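Local atomic coordinates of nitrogenase molybdenum-iron protein alpha chain (Clostridium pasteurianum, PDB entry 4WES), a protein that forms, with the beta chain, the molybdenum-iron component of nitrogenase, which works with the iron protein to reduce dinitrogen to ammonium. Residues Q261-I266 against I279-C284; L213-I218 against N237-G242. One frame throughout, in Å; residues are numbered along the deposited sequence.

Interaction 1 (Q261-I266 against I279-C284); sequences QCHRSI and IPWIKC. With ICS (iron-sulfur-molybdenum cluster with interstitial carbon), chain F.
The ammonium group of K283 reaches the backbone oxygen of Q261, with NZ 2.7 Å from O. The donor is tilted 23° from that carbonyl plane. NZ also hydrogen-bonds to O of its own neighbour C284, likewise at 2.7 Å, and to the carbonyl of V260, so three backbone oxygens hold the charged end. Bends at chi2 (70°) and chi4 (59°) curl the lysine back over the chain to get there. Its CE meanwhile packs on CB of H263 at 3.9 Å. Next to the lysine, the thiol of C284 lies against the Q261 backbone, SG 3.4 Å from N. The Q261 amide folds back over C284, OE1 3.7 Å from SG, although its hydrogen bonds go to F286 N and N285 OD1. The H263 ring presents an edge to W281, CD2 to CH2 at 4.2 Å, and D374 and R378 take its two nitrogens. Together these contacts join the start of helix 263-277 to the parallel strand 281-283 at the end of a beta-alpha-beta crossover. C262, between Q261 and H263, turns its side chain the other way, and its SG binds iron FE1 of the cofactor at 2.3 Å. As N-cap, that SG also accepts a capping hydrogen bond from S265 N. This N-H at the helix N-terminus would probably draw electron density from the iron-bound sulfur.

Interaction 2 (L213-I218 against N237-G242); sequences LGEYNI and NATLTG. With ICS (iron-sulfur-molybdenum cluster with interstitial carbon), chain F.
T239 meets E215 at the C-terminal ends of neighbouring parallel strands 235-239 and 209-215, joined through the crossover helix 221-232 as a beta-alpha-beta unit. Its methyl CG2 lies 3.8 Å from CG of E215, the two side chains running alongside each other in the same direction. L240 follows on the sheet face that also carries L213; their CD2 methyls touch at 4.0 Å, and helix 263-277 packs on L213 through I266 and A270. The carbonyl of L240 serves two amides: E215 N along a nearly straight N-H (167°), and G214 N through a weak, strongly bent bond. This double use goes with a beta bulge, which shifts the pairing by one residue between L213 and E215. A cis peptide then leads into T241, whose hydroxyl sits in the plane of the Y216 ring at its edge, OG1 3.2 Å from CD1, and hydrogen-bonds to the V62 carbonyl. CG of Y216 lies beside its backbone N, opposite the carbonyl carbon (chi1 -55°), which carries the ring toward the cluster, CE2 3.4 Å from sulfur S2A, obliquely to the ring plane. G242 closes the segment, its CA 3.4 Å from C of Y216 and 3.7 Å from CB of N217. The amide N of G242 donates to E215 O at 2.9 Å, in the carbonyl plane and on a lone pair.

Overall arrangement
Both contacts are buried and belong to one parallel sheet, ordered 235-239, 209-215, 257-260, 281-283, so they occupy its opposite flanks. Interaction 2 pairs two neighbouring strand ends mainly through backbone bonds and apolar contacts; interaction 1 joins a strand end to a helix start through a lysine, a thiol and rings. Between them runs the seam of L213 and G214 with Q261 and C262: Q261 N lies 3.0 Å from L213 O, and I266 packs on G214. Each reaches the same cofactor differently, 261-266 by a metal ligand and 213-218 by tyrosine and isoleucine carbons against sulfurs. S265 OG and Y216 OH, 2.7 Å apart, link these two walls.

Interaction 1 (Q261-I266 against I279-C284)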
ATOM      1  N   GLN A 261       9.846  14.951 -38.912  1.00  9.12           N
ATOM      2  CA  GLN A 261      10.354  15.137 -37.553  1.00  9.25           C
ATOM      3  C   GLN A 261      11.570  14.216 -37.327  1.00  8.88           C
ATOM      4  O   GLN A 261      12.668  14.706 -37.165  1.00 10.91           O
ATOM      5  CB  GLN A 261       9.243  14.895 -36.513  1.00  8.51           C
ATOM      6  CG  GLN A 261       9.686  15.020 -35.050  1.00  8.76           C
ATOM      7  CD  GLN A 261      10.124  16.403 -34.691  1.00  9.71           C
ATOM      8  OE1 GLN A 261       9.439  17.378 -35.023  1.00  9.98           O
ATOM      9  NE2 GLN A 261      11.235  16.506 -33.968  1.00  9.73           N
ATOM     10  N   CYS A 262      11.351  12.912 -37.365  1.00  8.87           N
ATOM     11  CA  CYS A 262      12.459  11.969 -37.321  1.00  8.78           C
ATOM     12  C   CYS A 262      12.954  11.692 -38.740  1.00  9.21           C
ATOM     13  O   CYS A 262      12.299  10.949 -39.498  1.00  9.86           O
ATOM     14  CB  CYS A 262      12.058  10.645 -36.670  1.00  8.23           C
ATOM     15  SG  CYS A 262      13.430   9.508 -36.753  1.00  8.76           S
ATOM     16  N   HIS A 263      14.079  12.294 -39.117  1.00  8.71           N
ATOM     17  CA  HIS A 263      14.613  12.040 -40.444  1.00  9.37           C
ATOM     18  C   HIS A 263      14.964  10.576 -40.661  1.00  9.32           C
ATOM     19  O   HIS A 263      14.643   9.979 -41.699  1.00  9.79           O
ATOM     20  CB  HIS A 263      15.832  12.930 -40.707  1.00 10.15           C
ATOM     21  CG  HIS A 263      16.516  12.632 -41.997  1.00  9.45           C
ATOM     22  ND1 HIS A 263      17.642  11.838 -42.083  1.00 10.57           N
ATOM     23  CD2 HIS A 263      16.226  13.007 -43.272  1.00 10.33           C
ATOM     24  CE1 HIS A 263      18.005  11.748 -43.353  1.00 11.31           C
ATOM     25  NE2 HIS A 263      17.157  12.437 -44.103  1.00 11.41           N
ATOM     26  N   ARG A 264      15.684   9.973 -39.712  1.00  8.76           N
ATOM     27  CA  ARG A 264      16.234   8.662 -39.930  1.00  8.81           C
ATOM     28  C   ARG A 264      15.156   7.625 -40.256  1.00  9.35           C
ATOM     29  O   ARG A 264      15.322   6.811 -41.166  1.00  9.55           O
ATOM     30  CB  ARG A 264      17.036   8.225 -38.672  1.00  9.04           C
ATOM     31  CG  ARG A 264      17.687   6.862 -38.741  1.00  9.33           C
ATOM     32  CD  ARG A 264      18.811   6.726 -39.746  1.00 10.36           C
ATOM     33  NE  ARG A 264      18.360   6.455 -41.111  1.00  9.96           N
ATOM     34  CZ  ARG A 264      18.752   7.069 -42.212  1.00  9.96           C
ATOM     35  NH1 ARG A 264      19.494   8.157 -42.190  1.00 10.98           N
ATOM     36  NH2 ARG A 264      18.305   6.608 -43.373  1.00 11.13           N
ATOM     37  N   SER A 265      14.063   7.610 -39.471  1.00  8.46           N
ATOM     38  CA  SER A 265      13.127   6.519 -39.594  1.00  8.63           C
ATOM     39  C   SER A 265      12.179   6.641 -40.780  1.00  8.08           C
ATOM     40  O   SER A 265      11.624   5.624 -41.200  1.00  9.64           O
ATOM     41  CB  SER A 265      12.262   6.357 -38.338  1.00  8.72           C
ATOM     42  OG  SER A 265      11.380   7.464 -38.158  1.00  8.77           O
ATOM     43  N   ILE A 266      11.988   7.853 -41.323  1.00  8.69           N
ATOM     44  CA  ILE A 266      10.898   8.072 -42.277  1.00  9.25           C
ATOM     45  C   ILE A 266      11.327   8.716 -43.560  1.00  9.94           C
ATOM     46  O   ILE A 266      10.487   8.942 -44.460  1.00 10.13           O
ATOM     47  CB  ILE A 266       9.730   8.897 -41.630  1.00  9.24           C
ATOM     48  CG1 ILE A 266       8.344   8.496 -42.141  1.00 10.18           C
ATOM     49  CG2 ILE A 266      10.017  10.376 -41.693  1.00  9.42           C
ATOM     50  CD1 ILE A 266       7.955   7.064 -41.816  1.00 11.41           C
ATOM     51  N   ILE A 279       4.610  15.354 -53.747  1.00 12.17           N
ATOM     52  CA  ILE A 279       4.443  16.028 -52.468  1.00 11.69           C
ATOM     53  C   ILE A 279       5.802  16.387 -51.888  1.00 10.84           C
ATOM     54  O   ILE A 279       6.616  15.491 -51.624  1.00 11.96           O
ATOM     55  CB  ILE A 279       3.640  15.155 -51.503  1.00 11.34           C
ATOM     56  CG1 ILE A 279       2.248  14.810 -52.056  1.00 13.67           C
ATOM     57  CG2 ILE A 279       3.541  15.819 -50.133  1.00 12.59           C
ATOM     58  CD1 ILE A 279       1.587  13.639 -51.366  1.00 13.35           C
ATOM     59  N   PRO A 280       6.064  17.690 -51.675  1.00 11.79           N
ATOM     60  CA  PRO A 280       7.345  18.108 -51.095  1.00 12.93           C
ATOM     61  C   PRO A 280       7.389  17.815 -49.618  1.00 11.15           C
ATOM     62  O   PRO A 280       6.363  17.619 -48.966  1.00 11.85           O
ATOM     63  CB  PRO A 280       7.366  19.611 -51.363  1.00 14.64           C
ATOM     64  CG  PRO A 280       5.932  20.002 -51.407  1.00 17.35           C
ATOM     65  CD  PRO A 280       5.182  18.833 -51.960  1.00 13.36           C
ATOM     66  N   TRP A 281       8.599  17.798 -49.075  1.00 12.06           N
ATOM     67  CA  TRP A 281       8.765  17.678 -47.630  1.00 10.65           C
ATOM     68  C   TRP A 281       9.723  18.732 -47.124  1.00 11.20           C
ATOM     69  O   TRP A 281      10.592  19.194 -47.853  1.00 12.27           O
ATOM     70  CB  TRP A 281       9.214  16.294 -47.212  1.00 11.71           C
ATOM     71  CG  TRP A 281      10.541  15.766 -47.697  1.00 11.82           C
ATOM     72  CD1 TRP A 281      10.783  15.116 -48.877  1.00 12.28           C
ATOM     73  CD2 TRP A 281      11.793  15.809 -47.002  1.00 11.29           C
ATOM     74  NE1 TRP A 281      12.091  14.701 -48.930  1.00 13.62           N
ATOM     75  CE2 TRP A 281      12.732  15.121 -47.790  1.00 11.51           C
ATOM     76  CE3 TRP A 281      12.202  16.343 -45.774  1.00 12.23           C
ATOM     77  CZ2 TRP A 281      14.064  14.978 -47.409  1.00 13.81           C
ATOM     78  CZ3 TRP A 281      13.505  16.185 -45.397  1.00 14.05           C
ATOM     79  CH2 TRP A 281      14.407  15.488 -46.194  1.00 14.37           C
ATOM     80  N   ILE A 282       9.536  19.121 -45.859  1.00 11.23           N
ATOM     81  CA  ILE A 282      10.500  19.944 -45.163  1.00 11.43           C
ATOM     82  C   ILE A 282      10.889  19.230 -43.903  1.00 10.30           C
ATOM     83  O   ILE A 282      10.094  18.530 -43.272  1.00 11.40           O
ATOM     84  CB  ILE A 282       9.985  21.360 -44.802  1.00 12.68           C
ATOM     85  CG1 ILE A 282       8.693  21.321 -43.975  1.00 13.29           C
ATOM     86  CG2 ILE A 282       9.815  22.205 -46.031  1.00 14.18           C
ATOM     87  CD1 ILE A 282       8.386  22.656 -43.328  1.00 15.35           C
ATOM     88  N   LYS A 283      12.160  19.384 -43.514  1.00 10.97           N
ATOM     89  CA  LYS A 283      12.524  18.993 -42.157  1.00 11.07           C
ATOM     90  C   LYS A 283      11.826  19.892 -41.177  1.00 11.41           C
ATOM     91  O   LYS A 283      11.774  21.089 -41.363  1.00 16.10           O
ATOM     92  CB  LYS A 283      14.045  19.080 -41.989  1.00 11.94           C
ATOM     93  CG  LYS A 283      14.566  18.521 -40.654  1.00 11.50           C
ATOM     94  CD  LYS A 283      14.436  17.003 -40.601  1.00 11.23           C
ATOM     95  CE  LYS A 283      14.750  16.414 -39.230  1.00 11.60           C
ATOM     96  NZ  LYS A 283      13.888  16.931 -38.135  1.00 10.98           N
ATOM     97  N   CYS A 284      11.228  19.309 -40.155  1.00 10.11           N
ATOM     98  CA  CYS A 284      10.597  20.076 -39.078  1.00 10.51           C
ATOM     99  C   CYS A 284      11.237  19.696 -37.738  1.00  9.74           C
ATOM    100  O   CYS A 284      11.898  18.664 -37.610  1.00 10.69           O
ATOM    101  CB  CYS A 284       9.091  19.811 -38.985  1.00 10.62           C
ATOM    102  SG  CYS A 284       8.607  18.122 -38.537  1.00 11.23           S
TER
HETATM  103 FE1  ICS F 602      13.182   8.284 -34.843  1.00  8.52          FE
HETATM  104 MO1  ICS F 602      13.997   4.992 -28.769  1.00  7.47          MO
HETATM  105 FE2  ICS F 602      13.784   5.957 -33.707  1.00  8.08          FE
HETATM  106 FE3  ICS F 602      11.928   7.534 -32.607  1.00  8.15          FE
HETATM  107 FE4  ICS F 602      14.485   8.256 -32.581  1.00  8.18          FE
HETATM  108 FE5  ICS F 602      14.815   7.022 -30.337  1.00  7.79          FE
HETATM  109 FE6  ICS F 602      14.058   4.757 -31.442  1.00  7.80          FE
HETATM  110 FE7  ICS F 602      12.285   6.303 -30.357  1.00  7.73          FE
HETATM  111  CX  ICS F 602      13.586   6.681 -31.860  1.00  8.35           C
HETATM  112  S1A ICS F 602      15.295   7.408 -34.558  1.00  8.76           S
HETATM  113  S1B ICS F 602      15.867   5.033 -30.172  1.00  7.90           S
HETATM  114  S2A ICS F 602      11.796   6.513 -34.653  1.00  8.61           S
HETATM  115  S2B ICS F 602      14.255   3.804 -33.398  1.00  8.23           S
HETATM  116  S3A ICS F 602      15.932   8.868 -30.997  1.00  8.42           S
HETATM  117  S3B ICS F 602      12.348   4.065 -30.203  1.00  7.64           S
HETATM  118  S4A ICS F 602      12.698   9.625 -33.027  1.00  8.70           S
HETATM  119  S4B ICS F 602      13.358   7.242 -28.651  1.00  7.77           S
HETATM  120  S5A ICS F 602      10.389   7.208 -31.020  1.00  8.36           S

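Interaction 2 (L213-I218 against N237-G242)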
ATOM      1  N   LEU A 213       5.444  13.328 -40.574  1.00  9.69           N
ATOM      2  CA  LEU A 213       6.125  12.065 -40.834  1.00  9.54           C
ATOM      3  C   LEU A 213       7.196  11.786 -39.770  1.00  9.03           C
ATOM      4  O   LEU A 213       7.980  12.686 -39.423  1.00  9.63           O
ATOM      5  CB  LEU A 213       6.803  12.076 -42.196  1.00  9.72           C
ATOM      6  CG  LEU A 213       5.930  12.248 -43.447  1.00 11.17           C
ATOM      7  CD1 LEU A 213       6.780  12.043 -44.686  1.00 11.74           C
ATOM      8  CD2 LEU A 213       4.723  11.335 -43.427  1.00 11.95           C
ATOM      9  N   GLY A 214       7.283  10.535 -39.326  1.00  8.46           N
ATOM     10  CA  GLY A 214       8.310  10.162 -38.360  1.00  8.72           C
ATOM     11  C   GLY A 214       8.049  10.792 -37.010  1.00  8.38           C
ATOM     12  O   GLY A 214       8.937  11.393 -36.379  1.00  8.84           O
ATOM     13  N   GLU A 215       6.824  10.637 -36.556  1.00  8.33           N
ATOM     14  CA  GLU A 215       6.374  11.134 -35.272  1.00  7.97           C
ATOM     15  C   GLU A 215       5.445  10.085 -34.681  1.00  7.89           C
ATOM     16  O   GLU A 215       4.470   9.684 -35.339  1.00  8.48           O
ATOM     17  CB  GLU A 215       5.662  12.468 -35.419  1.00  8.78           C
ATOM     18  CG  GLU A 215       4.914  12.894 -34.189  1.00  9.48           C
ATOM     19  CD  GLU A 215       5.744  12.913 -32.924  1.00  9.13           C
ATOM     20  OE1 GLU A 215       5.216  12.498 -31.866  1.00  8.96           O
ATOM     21  OE2 GLU A 215       6.922  13.352 -32.996  1.00 11.07           O
ATOM     22  N   TYR A 216       5.745   9.638 -33.449  1.00  7.65           N
ATOM     23  CA  TYR A 216       5.138   8.420 -32.922  1.00  7.38           C
ATOM     24  C   TYR A 216       4.295   8.645 -31.676  1.00  7.11           C
ATOM     25  O   TYR A 216       3.873   7.719 -31.023  1.00  8.02           O
ATOM     26  CB  TYR A 216       6.212   7.341 -32.779  1.00  8.26           C
ATOM     27  CG  TYR A 216       6.924   7.140 -34.091  1.00  7.69           C
ATOM     28  CD1 TYR A 216       6.358   6.368 -35.091  1.00  7.94           C
ATOM     29  CD2 TYR A 216       8.126   7.758 -34.350  1.00  7.70           C
ATOM     30  CE1 TYR A 216       6.948   6.231 -36.319  1.00  7.99           C
ATOM     31  CE2 TYR A 216       8.756   7.612 -35.580  1.00  8.39           C
ATOM     32  CZ  TYR A 216       8.171   6.847 -36.568  1.00  8.08           C
ATOM     33  OH  TYR A 216       8.768   6.689 -37.801  1.00  8.77           O
ATOM     34  N   ASN A 217       4.016   9.926 -31.371  1.00  7.89           N
ATOM     35  CA  ASN A 217       3.169  10.289 -30.236  1.00  7.98           C
ATOM     36  C   ASN A 217       3.656   9.735 -28.908  1.00  7.69           C
ATOM     37  O   ASN A 217       2.862   9.364 -28.042  1.00  7.76           O
ATOM     38  CB  ASN A 217       1.698   9.888 -30.459  1.00  7.68           C
ATOM     39  CG  ASN A 217       0.749  10.683 -29.581  1.00  7.61           C
ATOM     40  OD1 ASN A 217       1.003  11.853 -29.281  1.00  8.73           O
ATOM     41  ND2 ASN A 217      -0.369  10.086 -29.201  1.00  8.32           N
ATOM     42  N   ILE A 218       4.980   9.725 -28.718  1.00  7.68           N
ATOM     43  CA  ILE A 218       5.514   9.288 -27.433  1.00  8.10           C
ATOM     44  C   ILE A 218       5.084  10.278 -26.361  1.00  7.90           C
ATOM     45  O   ILE A 218       5.279  11.479 -26.497  1.00  8.51           O
ATOM     46  CB  ILE A 218       7.034   9.168 -27.486  1.00  8.24           C
ATOM     47  CG1 ILE A 218       7.510   8.260 -28.647  1.00  8.85           C
ATOM     48  CG2 ILE A 218       7.573   8.694 -26.139  1.00  9.04           C
ATOM     49  CD1 ILE A 218       6.878   6.872 -28.705  1.00  8.64           C
ATOM     50  N   ASN A 237      -3.557  15.791 -41.941  1.00 10.28           N
ATOM     51  CA  ASN A 237      -4.106  14.661 -42.693  1.00 10.66           C
ATOM     52  C   ASN A 237      -3.724  13.314 -42.090  1.00  9.94           C
ATOM     53  O   ASN A 237      -4.547  12.424 -41.960  1.00 10.93           O
ATOM     54  CB  ASN A 237      -3.620  14.786 -44.142  1.00 10.73           C
ATOM     55  CG  ASN A 237      -4.093  13.657 -45.006  1.00 11.35           C
ATOM     56  OD1 ASN A 237      -5.291  13.482 -45.234  1.00 14.32           O
ATOM     57  ND2 ASN A 237      -3.162  12.842 -45.441  1.00 11.24           N
ATOM     58  N   ALA A 238      -2.446  13.172 -41.738  1.00 10.52           N
ATOM     59  CA  ALA A 238      -1.953  11.954 -41.126  1.00 10.26           C
ATOM     60  C   ALA A 238      -0.689  12.262 -40.371  1.00 10.39           C
ATOM     61  O   ALA A 238       0.096  13.112 -40.778  1.00 10.57           O
ATOM     62  CB  ALA A 238      -1.640  10.902 -42.182  1.00 11.25           C
ATOM     63  N   THR A 239      -0.483  11.521 -39.292  1.00  9.19           N
ATOM     64  CA  THR A 239       0.806  11.434 -38.617  1.00  9.66           C
ATOM     65  C   THR A 239       1.265   9.988 -38.783  1.00  9.54           C
ATOM     66  O   THR A 239       0.554   9.024 -38.445  1.00  9.75           O
ATOM     67  CB  THR A 239       0.709  11.846 -37.158  1.00 10.11           C
ATOM     68  OG1 THR A 239       0.360  13.233 -37.142  1.00 12.16           O
ATOM     69  CG2 THR A 239       2.029  11.666 -36.415  1.00 11.31           C
ATOM     70  N   LEU A 240       2.462   9.819 -39.348  1.00  9.16           N
ATOM     71  CA  LEU A 240       3.054   8.495 -39.507  1.00  8.74           C
ATOM     72  C   LEU A 240       4.057   8.278 -38.396  1.00  8.30           C
ATOM     73  O   LEU A 240       5.163   8.833 -38.452  1.00  9.25           O
ATOM     74  CB  LEU A 240       3.698   8.328 -40.887  1.00  9.86           C
ATOM     75  CG  LEU A 240       2.759   7.796 -41.979  1.00 13.76           C
ATOM     76  CD1 LEU A 240       1.532   8.631 -42.174  1.00 15.02           C
ATOM     77  CD2 LEU A 240       3.501   7.568 -43.272  1.00 13.96           C
ATOM     78  N   THR A 241       3.705   7.513 -37.348  1.00  8.19           N
ATOM     79  CA  THR A 241       2.505   6.707 -37.183  1.00  8.18           C
ATOM     80  C   THR A 241       1.808   6.912 -35.818  1.00  7.95           C
ATOM     81  O   THR A 241       0.932   6.147 -35.462  1.00  8.35           O
ATOM     82  CB  THR A 241       2.812   5.211 -37.372  1.00  9.53           C
ATOM     83  OG1 THR A 241       3.874   4.871 -36.476  1.00  8.80           O
ATOM     84  CG2 THR A 241       3.205   4.888 -38.793  1.00  9.48           C
ATOM     85  N   GLY A 242       2.201   7.968 -35.075  1.00  8.01           N
ATOM     86  CA  GLY A 242       1.644   8.163 -33.749  1.00  8.53           C
ATOM     87  C   GLY A 242       0.135   8.403 -33.753  1.00  8.31           C
ATOM     88  O   GLY A 242      -0.372   9.268 -34.477  1.00  9.11           O
TER
HETATM   89 FE1  ICS F 602      13.182   8.284 -34.843  1.00  8.52          FE
HETATM   90 MO1  ICS F 602      13.997   4.992 -28.769  1.00  7.47          MO
HETATM   91 FE2  ICS F 602      13.784   5.957 -33.707  1.00  8.08          FE
HETATM   92 FE3  ICS F 602      11.928   7.534 -32.607  1.00  8.15          FE
HETATM   93 FE4  ICS F 602      14.485   8.256 -32.581  1.00  8.18          FE
HETATM   94 FE5  ICS F 602      14.815   7.022 -30.337  1.00  7.79          FE
HETATM   95 FE6  ICS F 602      14.058   4.757 -31.442  1.00  7.80          FE
HETATM   96 FE7  ICS F 602      12.285   6.303 -30.357  1.00  7.73          FE
HETATM   97  CX  ICS F 602      13.586   6.681 -31.860  1.00  8.35           C
HETATM   98  S1A ICS F 602      15.295   7.408 -34.558  1.00  8.76           S
HETATM   99  S1B ICS F 602      15.867   5.033 -30.172  1.00  7.90           S
HETATM  100  S2A ICS F 602      11.796   6.513 -34.653  1.00  8.61           S
HETATM  101  S2B ICS F 602      14.255   3.804 -33.398  1.00  8.23           S
HETATM  102  S3A ICS F 602      15.932   8.868 -30.997  1.00  8.42           S
HETATM  103  S3B ICS F 602      12.348   4.065 -30.203  1.00  7.64           S
HETATM  104  S4A ICS F 602      12.698   9.625 -33.027  1.00  8.70           S
HETATM  105  S4B ICS F 602      13.358   7.242 -28.651  1.00  7.77           S
HETATM  106  S5A ICS F 602      10.389   7.208 -31.020  1.00  8.36           S